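Side-chain contacts in aspartate aminotransferase, mitochondrial (Trypanosoma brucei brucei, PDB 4W5K), which probably transfers amino groups between L-aspartate, or L-alanine, and 2-oxoglutarate as a homodimeric enzyme dependent on pyridoxal 5'-phosphate: residues Ala224-Pro227 with Arg228-Asp232; Asp61-Val65 with Thr66-Ser70; Ala374-Ser377 with Gly378-Ser381. The protein carries 1 engineered substitution. One frame throughout, in Å; residues are numbered along the deposited sequence.

How the contacts relate
The three contacts follow one another along the chain in the order 2, 1, 3 and do not touch. Contact 2 stands at the subunit boundary, where Y62 hydrogen-bonds the phosphate of the pyridoxal phosphate held by the second subunit. Contact 1 is a short buried helix beside the D-malate site; its V226 side chain lies about 13 Å from a bound cofactor, and F225 lines the malate pocket. Contact 3 is the 3-10 turn that follows strand 373-375, with the A375 side chain about 11 Å from a bound cofactor. Contacts 1 and 3 lie on opposite sides of the chain's centre, about 31 Å apart; contact 2 is about 27 Å from contact 1 and about 37 Å from contact 3, centre to centre.

Contact 1: Ala224-Pro227 with Arg228-Asp232; sequences AFVP and RHLVD. With MLT (D-malate), chain D.
R228 N, H229 N and L230 N donate in turn to the carbonyl oxygens of A224, F225 and V226, building helix 225-230; the bond from R228 N to A224 O (3.1 Å) is the straightest, with 163° at the hydrogen, and V231 N adds a weak bond to P227 O. A224 is the N-cap, and P227 falls in the first turn, where its lack of an N-H costs no bond within the helix.

One turn apart, F225 and H229 run side by side on the same flank. With CG anti to the backbone N in each (chi1 177° for F225), the two side chains run the same way and their rings come together. The planes are tilted by only 22°, but the rings are slid apart, with centroids 4.9 Å from each other. F225 CZ therefore lies over the rim of the imidazole, 3.8 Å from H229 ND1, while H229 CB makes a CH-pi contact over the phenyl face, 4.1 Å from the F225 centroid. The phenyl ring also meets malate obliquely, F225 CE1 being 3.5 Å from malate O1. H189 stacks on this ring, and H189 ND1 and R193 NH2 hydrogen-bond the malate.

On another flank, V226 CG1 touches L230 CD1 at 3.9 Å, next to helix 189-201 and strand 205-210. The extended R228 chain runs past the cap, its NE 3.6 Å from A224 CB. All three guanidinium nitrogens are engaged: NE with C79 O, NH2 with L78 O, and NH1 in a salt bridge with D221.

The chemistry is thus divided by flank: R228 ties the first turn to the end of helix 69-80 and to D221, whereas F225, backed by H229, offers malate an apolar wall next to its polar partners.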
loop_
_atom_site.group_PDB
_atom_site.type_symbol
_atom_site.label_atom_id
_atom_site.label_comp_id
_atom_site.label_asym_id
_atom_site.label_seq_id
_atom_site.Cartn_x
_atom_site.Cartn_y
_atom_site.Cartn_z
ATOM N N ALA A 224 2.568 -21.292 -14.308
ATOM C CA ALA A 224 1.417 -20.443 -14.654
ATOM C C ALA A 224 0.348 -21.224 -15.450
ATOM O O ALA A 224 -0.532 -20.637 -16.091
ATOM C CB ALA A 224 1.873 -19.196 -15.442
ATOM N N PHE A 225 0.426 -22.553 -15.425
ATOM C CA PHE A 225 -0.543 -23.357 -16.169
ATOM C C PHE A 225 -2.003 -23.023 -15.824
ATOM O O PHE A 225 -2.837 -22.888 -16.716
ATOM C CB PHE A 225 -0.285 -24.864 -15.934
ATOM C CG PHE A 225 -1.281 -25.751 -16.609
ATOM C CD1 PHE A 225 -1.233 -25.935 -17.981
ATOM C CD2 PHE A 225 -2.287 -26.369 -15.887
ATOM C CE1 PHE A 225 -2.177 -26.755 -18.624
ATOM C CE2 PHE A 225 -3.240 -27.151 -16.518
ATOM C CZ PHE A 225 -3.168 -27.368 -17.885
ATOM N N VAL A 226 -2.312 -22.879 -14.545
ATOM C CA VAL A 226 -3.713 -22.702 -14.164
ATOM C C VAL A 226 -4.363 -21.410 -14.746
ATOM O O VAL A 226 -5.424 -21.507 -15.356
ATOM C CB VAL A 226 -3.865 -22.761 -12.624
ATOM C CG1 VAL A 226 -5.247 -22.310 -12.195
ATOM C CG2 VAL A 226 -3.635 -24.211 -12.164
ATOM N N PRO A 227 -3.715 -20.237 -14.613
ATOM C CA PRO A 227 -4.357 -19.066 -15.251
ATOM C C PRO A 227 -4.299 -19.108 -16.786
ATOM O O PRO A 227 -5.245 -18.695 -17.466
ATOM C CB PRO A 227 -3.556 -17.883 -14.693
ATOM C CG PRO A 227 -2.247 -18.476 -14.266
ATOM C CD PRO A 227 -2.570 -19.850 -13.772
ATOM N N ARG A 228 -3.219 -19.644 -17.345
ATOM C CA ARG A 228 -3.145 -19.713 -18.796
ATOM C C ARG A 228 -4.181 -20.674 -19.381
ATOM O O ARG A 228 -4.753 -20.432 -20.454
ATOM C CB ARG A 228 -1.736 -20.108 -19.227
ATOM C CG ARG A 228 -0.716 -19.057 -18.869
ATOM C CD ARG A 228 0.660 -19.367 -19.418
ATOM N NE ARG A 228 1.631 -18.401 -18.895
ATOM C CZ ARG A 228 2.927 -18.399 -19.201
ATOM N NH1 ARG A 228 3.406 -19.295 -20.054
ATOM N NH2 ARG A 228 3.734 -17.483 -18.670
ATOM N N HIS A 229 -4.448 -21.758 -18.670
ATOM C CA HIS A 229 -5.402 -22.742 -19.165
ATOM C C HIS A 229 -6.845 -22.188 -19.038
ATOM O O HIS A 229 -7.703 -22.397 -19.925
ATOM C CB HIS A 229 -5.227 -24.057 -18.397
ATOM C CG HIS A 229 -6.059 -25.189 -18.909
ATOM N ND1 HIS A 229 -5.788 -25.842 -20.095
ATOM C CD2 HIS A 229 -7.132 -25.814 -18.373
ATOM C CE1 HIS A 229 -6.670 -26.811 -20.273
ATOM N NE2 HIS A 229 -7.496 -26.816 -19.240
ATOM N N LEU A 230 -7.105 -21.480 -17.941
ATOM C CA LEU A 230 -8.463 -20.984 -17.683
ATOM C C LEU A 230 -8.828 -19.786 -18.539
ATOM O O LEU A 230 -10.016 -19.560 -18.818
ATOM C CB LEU A 230 -8.637 -20.599 -16.212
ATOM C CG LEU A 230 -8.958 -21.766 -15.286
ATOM C CD1 LEU A 230 -8.667 -21.368 -13.838
ATOM C CD2 LEU A 230 -10.388 -22.243 -15.488
ATOM N N VAL A 231 -7.842 -18.994 -18.945
ATOM C CA VAL A 231 -8.208 -17.686 -19.520
ATOM C C VAL A 231 -8.982 -17.850 -20.848
ATOM O O VAL A 231 -9.756 -16.965 -21.231
ATOM C CB VAL A 231 -6.954 -16.776 -19.690
ATOM C CG1 VAL A 231 -6.107 -17.213 -20.873
ATOM C CG2 VAL A 231 -7.371 -15.298 -19.819
ATOM N N ASP A 232 -8.844 -19.006 -21.506
ATOM C CA ASP A 232 -9.605 -19.286 -22.736
ATOM C C ASP A 232 -10.922 -20.034 -22.506
ATOM O O ASP A 232 -11.681 -20.254 -23.449
ATOM C CB ASP A 232 -8.768 -20.111 -23.730
ATOM C CG ASP A 232 -7.271 -20.029 -23.462
ATOM O OD1 ASP A 232 -6.776 -20.824 -22.634
ATOM O OD2 ASP A 232 -6.589 -19.179 -24.088
HETATM C C1 MLT D . 0.090 -28.994 -20.285
HETATM O O1 MLT D . -0.294 -29.642 -19.276
HETATM O O2 MLT D . -0.585 -28.991 -21.348
HETATM C C2 MLT D . 1.383 -28.198 -20.206
HETATM O O3 MLT D . 1.828 -28.351 -18.892
#

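Contact 2: Asp61-Val65 with Thr66-Ser70; sequences DYAPV and TGIAS. With PLP (pyridoxal-5'-phosphate), chain F.
The Y62 ring meets pyridoxal phosphate at its edge: phosphate O3P lies near the ring plane, and Y62 OH donates to O3P across 2.6 Å. Y250 of the second subunit makes a T-shaped stack with the same tyrosine, and R253 of that subunit, which also hydrogen-bonds the cofactor, packs against it. The P64 ring packs on the carbonyl oxygen of G67, with P64 CD nearest, 3.4 Å from G67 O.

From P64 to G67 the chain makes a type I beta turn. Its closing bond runs from G67 N to P64 O (2.9 Å), the donor standing 62° out of the carbonyl plane rather than on a lone pair. G67 has a positive phi of 108°, a conformation that suits glycine and lets the chain leave the turn toward helix 69-80, for which I68 is the N-cap residue. At the turn's corner V65 CG1 sits between its own backbone N and carbonyl carbon (chi1 59°), which leaves it 3.1 Å from T66 N; the V65 and T66 side chains cross obliquely, with V65 CG1 4.0 Å from T66 CG2. Across the base of the turn A63 CB meets I68 CG1 at 4.0 Å, and L287 packs on both residues. Q96 OE1 accepts from I68 N, while at the other end D61 OD2 forms a salt bridge with R39 of the second subunit.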
loop_
_atom_site.group_PDB
_atom_site.type_symbol
_atom_site.label_atom_id
_atom_site.label_comp_id
_atom_site.label_asym_id
_atom_site.label_seq_id
_atom_site.Cartn_x
_atom_site.Cartn_y
_atom_site.Cartn_z
ATOM N N ASP A 61 8.351 10.963 -8.085
ATOM C CA ASP A 61 6.957 11.365 -8.325
ATOM C C ASP A 61 6.010 10.180 -8.129
ATOM O O ASP A 61 6.398 9.007 -8.289
ATOM C CB ASP A 61 6.743 11.892 -9.748
ATOM C CG ASP A 61 7.157 13.351 -9.939
ATOM O OD1 ASP A 61 7.575 14.040 -8.978
ATOM O OD2 ASP A 61 7.071 13.796 -11.105
ATOM N N TYR A 62 4.756 10.471 -7.822
ATOM C CA TYR A 62 3.746 9.417 -7.755
ATOM C C TYR A 62 3.663 8.622 -9.049
ATOM O O TYR A 62 3.709 9.210 -10.138
ATOM C CB TYR A 62 2.383 10.035 -7.501
ATOM C CG TYR A 62 2.194 10.758 -6.201
ATOM C CD1 TYR A 62 2.196 10.066 -4.994
ATOM C CD2 TYR A 62 1.947 12.125 -6.187
ATOM C CE1 TYR A 62 1.963 10.719 -3.808
ATOM C CE2 TYR A 62 1.708 12.797 -5.000
ATOM C CZ TYR A 62 1.703 12.078 -3.816
ATOM O OH TYR A 62 1.424 12.746 -2.648
ATOM N N ALA A 63 3.535 7.304 -8.932
ATOM C CA ALA A 63 3.125 6.482 -10.069
ATOM C C ALA A 63 1.661 6.776 -10.401
ATOM O O ALA A 63 0.931 7.337 -9.570
ATOM C CB ALA A 63 3.311 4.967 -9.750
ATOM N N PRO A 64 1.215 6.390 -11.614
ATOM C CA PRO A 64 -0.231 6.433 -11.846
ATOM C C PRO A 64 -0.986 5.576 -10.850
ATOM O O PRO A 64 -0.438 4.641 -10.273
ATOM C CB PRO A 64 -0.397 5.881 -13.274
ATOM C CG PRO A 64 0.970 6.053 -13.917
ATOM C CD PRO A 64 1.954 5.875 -12.789
ATOM N N VAL A 65 -2.267 5.895 -10.659
ATOM C CA VAL A 65 -3.098 5.113 -9.740
ATOM C C VAL A 65 -3.055 3.602 -10.008
ATOM O O VAL A 65 -2.997 2.802 -9.071
ATOM C CB VAL A 65 -4.587 5.598 -9.824
ATOM C CG1 VAL A 65 -5.122 5.442 -11.237
ATOM C CG2 VAL A 65 -5.456 4.832 -8.850
ATOM N N THR A 66 -3.020 3.224 -11.282
ATOM C CA THR A 66 -3.024 1.798 -11.664
ATOM C C THR A 66 -1.622 1.208 -11.795
ATOM O O THR A 66 -1.461 0.032 -12.132
ATOM C CB THR A 66 -3.800 1.617 -12.972
ATOM O OG1 THR A 66 -3.426 2.676 -13.866
ATOM C CG2 THR A 66 -5.300 1.766 -12.704
ATOM N N GLY A 67 -0.612 2.012 -11.486
ATOM C CA GLY A 67 0.761 1.528 -11.408
ATOM C C GLY A 67 1.624 2.007 -12.544
ATOM O O GLY A 67 1.132 2.627 -13.510
ATOM N N ILE A 68 2.932 1.767 -12.422
ATOM C CA ILE A 68 3.843 2.042 -13.513
ATOM C C ILE A 68 3.438 1.201 -14.731
ATOM O O ILE A 68 3.390 -0.042 -14.654
ATOM C CB ILE A 68 5.314 1.733 -13.116
ATOM C CG1 ILE A 68 5.723 2.605 -11.913
ATOM C CG2 ILE A 68 6.231 1.954 -14.309
ATOM C CD1 ILE A 68 7.183 2.472 -11.547
ATOM N N ALA A 69 3.162 1.862 -15.851
ATOM C CA ALA A 69 2.561 1.202 -17.014
ATOM C C ALA A 69 3.430 0.073 -17.574
ATOM O O ALA A 69 2.911 -0.991 -17.941
ATOM C CB ALA A 69 2.278 2.217 -18.108
ATOM N N SER A 70 4.739 0.294 -17.645
ATOM C CA SER A 70 5.628 -0.746 -18.178
ATOM C C SER A 70 5.658 -1.962 -17.254
ATOM O O SER A 70 5.740 -3.104 -17.721
ATOM C CB SER A 70 7.041 -0.217 -18.392
ATOM O OG SER A 70 7.651 0.187 -17.181
HETATM N N1 PLP F . -4.108 15.045 2.390
HETATM C C2 PLP F . -3.817 16.192 1.687
HETATM C C2A PLP F . -4.349 17.508 2.174
HETATM C C3 PLP F . -3.040 16.148 0.527
HETATM O O3 PLP F . -2.744 17.311 -0.169
HETATM C C4 PLP F . -2.532 14.932 0.090
HETATM C C4A PLP F . -1.446 14.964 -0.938
HETATM O O4A PLP F . -1.737 15.318 -2.081
HETATM C C5 PLP F . -2.835 13.766 0.787
HETATM C C6 PLP F . -3.602 13.841 1.948
HETATM C C5A PLP F . -2.331 12.412 0.319
HETATM O O4P PLP F . -0.948 12.332 0.511
HETATM P P PLP F . -0.142 10.982 0.400
HETATM O O1P PLP F . -1.070 9.789 0.482
HETATM O O2P PLP F . 0.875 11.036 1.498
HETATM O O3P PLP F . 0.566 11.007 -0.906
#

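Contact 3: Ala374-Ser377 with Gly378-Ser381; sequences AAVS and GLNS
Where strand 373-375 ends, the chain coils into a short 3-10 turn in which A375 and V376 are joined to G378 and L379. Two successive bonds define it, each spanning three residues as expected of 3-10 geometry: G378 N to A375 O (3.2 Å) and L379 N to V376 O (2.8 Å). In both, the donor approaches from above the carbonyl plane, 46° out of it for A375 O and 63° for V376 O, so neither bond follows a lone pair. The tight winding also brings L379 CB to 3.2 Å from V376 O.

The apolar pair is looser, with V376 CG1 4.4 Å from L379 CD1. S377 turns its hydroxyl back over the main chain, OG lying between the backbone N and the carbonyl carbon (chi1 51°), and there a hydrogen bond with V37 O satisfies this buried polar group. The carbonyl of the same residue accepts a hydrogen bond from a water 2.9 Å from S377 O; the water in turn accepts from N380 ND2, also at 2.9 Å, and so bridges the turn to the chain beyond it. N380 OD1 is engaged by T382 OG1, leaving the carboxamide held at both ends.

Helix 300-331 lies along one side of the turn, where I317 meets V376, V320 and L324 meet L379, and R316 NH2 hydrogen-bonds L379 O. The preceding strand pairs antiparallel with strand 347-349, A374 bonding to A348 through the backbone, while N383, just before helix 384-395, binds G378 O and N380 N.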
loop_
_atom_site.group_PDB
_atom_site.type_symbol
_atom_site.label_atom_id
_atom_site.label_comp_id
_atom_site.label_asym_id
_atom_site.label_seq_id
_atom_site.Cartn_x
_atom_site.Cartn_y
_atom_site.Cartn_z
ATOM N N ALA A 374 5.453 -26.888 8.445
ATOM C CA ALA A 374 6.855 -26.536 8.582
ATOM C C ALA A 374 7.246 -25.671 7.399
ATOM O O ALA A 374 6.917 -25.973 6.259
ATOM C CB ALA A 374 7.738 -27.782 8.660
ATOM N N ALA A 375 7.916 -24.564 7.686
ATOM C CA ALA A 375 8.492 -23.737 6.644
ATOM C C ALA A 375 9.855 -24.318 6.324
ATOM O O ALA A 375 10.785 -24.180 7.118
ATOM C CB ALA A 375 8.606 -22.293 7.104
ATOM N N VAL A 376 9.980 -24.977 5.179
ATOM C CA VAL A 376 11.208 -25.714 4.899
ATOM C C VAL A 376 12.361 -24.798 4.477
ATOM O O VAL A 376 13.520 -25.216 4.469
ATOM C CB VAL A 376 10.992 -26.809 3.822
ATOM C CG1 VAL A 376 9.990 -27.861 4.319
ATOM C CG2 VAL A 376 10.512 -26.218 2.520
ATOM N N SER A 377 12.059 -23.551 4.138
ATOM C CA SER A 377 13.123 -22.574 3.901
ATOM C C SER A 377 14.031 -22.412 5.129
ATOM O O SER A 377 15.183 -21.980 5.019
ATOM C CB SER A 377 12.519 -21.226 3.501
ATOM O OG SER A 377 11.517 -20.837 4.420
ATOM N N GLY A 378 13.526 -22.773 6.305
ATOM C CA GLY A 378 14.325 -22.688 7.519
ATOM C C GLY A 378 15.239 -23.903 7.690
ATOM O O GLY A 378 16.127 -23.912 8.556
ATOM N N LEU A 379 15.021 -24.920 6.859
ATOM C CA LEU A 379 15.874 -26.111 6.817
ATOM C C LEU A 379 17.069 -25.877 5.900
ATOM O O LEU A 379 16.926 -25.270 4.835
ATOM C CB LEU A 379 15.093 -27.341 6.325
ATOM C CG LEU A 379 14.146 -28.091 7.255
ATOM C CD1 LEU A 379 13.498 -29.271 6.532
ATOM C CD2 LEU A 379 14.850 -28.563 8.512
ATOM N N ASN A 380 18.237 -26.382 6.291
ATOM C CA ASN A 380 19.410 -26.266 5.443
ATOM C C ASN A 380 20.439 -27.349 5.752
ATOM O O ASN A 380 20.193 -28.245 6.560
ATOM C CB ASN A 380 20.048 -24.886 5.591
ATOM C CG ASN A 380 20.302 -24.528 7.031
ATOM O OD1 ASN A 380 21.064 -25.209 7.731
ATOM N ND2 ASN A 380 19.658 -23.457 7.493
ATOM N N SER A 381 21.588 -27.252 5.104
ATOM C CA SER A 381 22.639 -28.248 5.293
ATOM C C SER A 381 23.101 -28.349 6.747
ATOM O O SER A 381 23.529 -29.423 7.182
ATOM C CB SER A 381 23.829 -27.934 4.383
ATOM O OG SER A 381 24.500 -26.750 4.771
HETATM O O HOH W 1 17.945 -21.911 5.802
#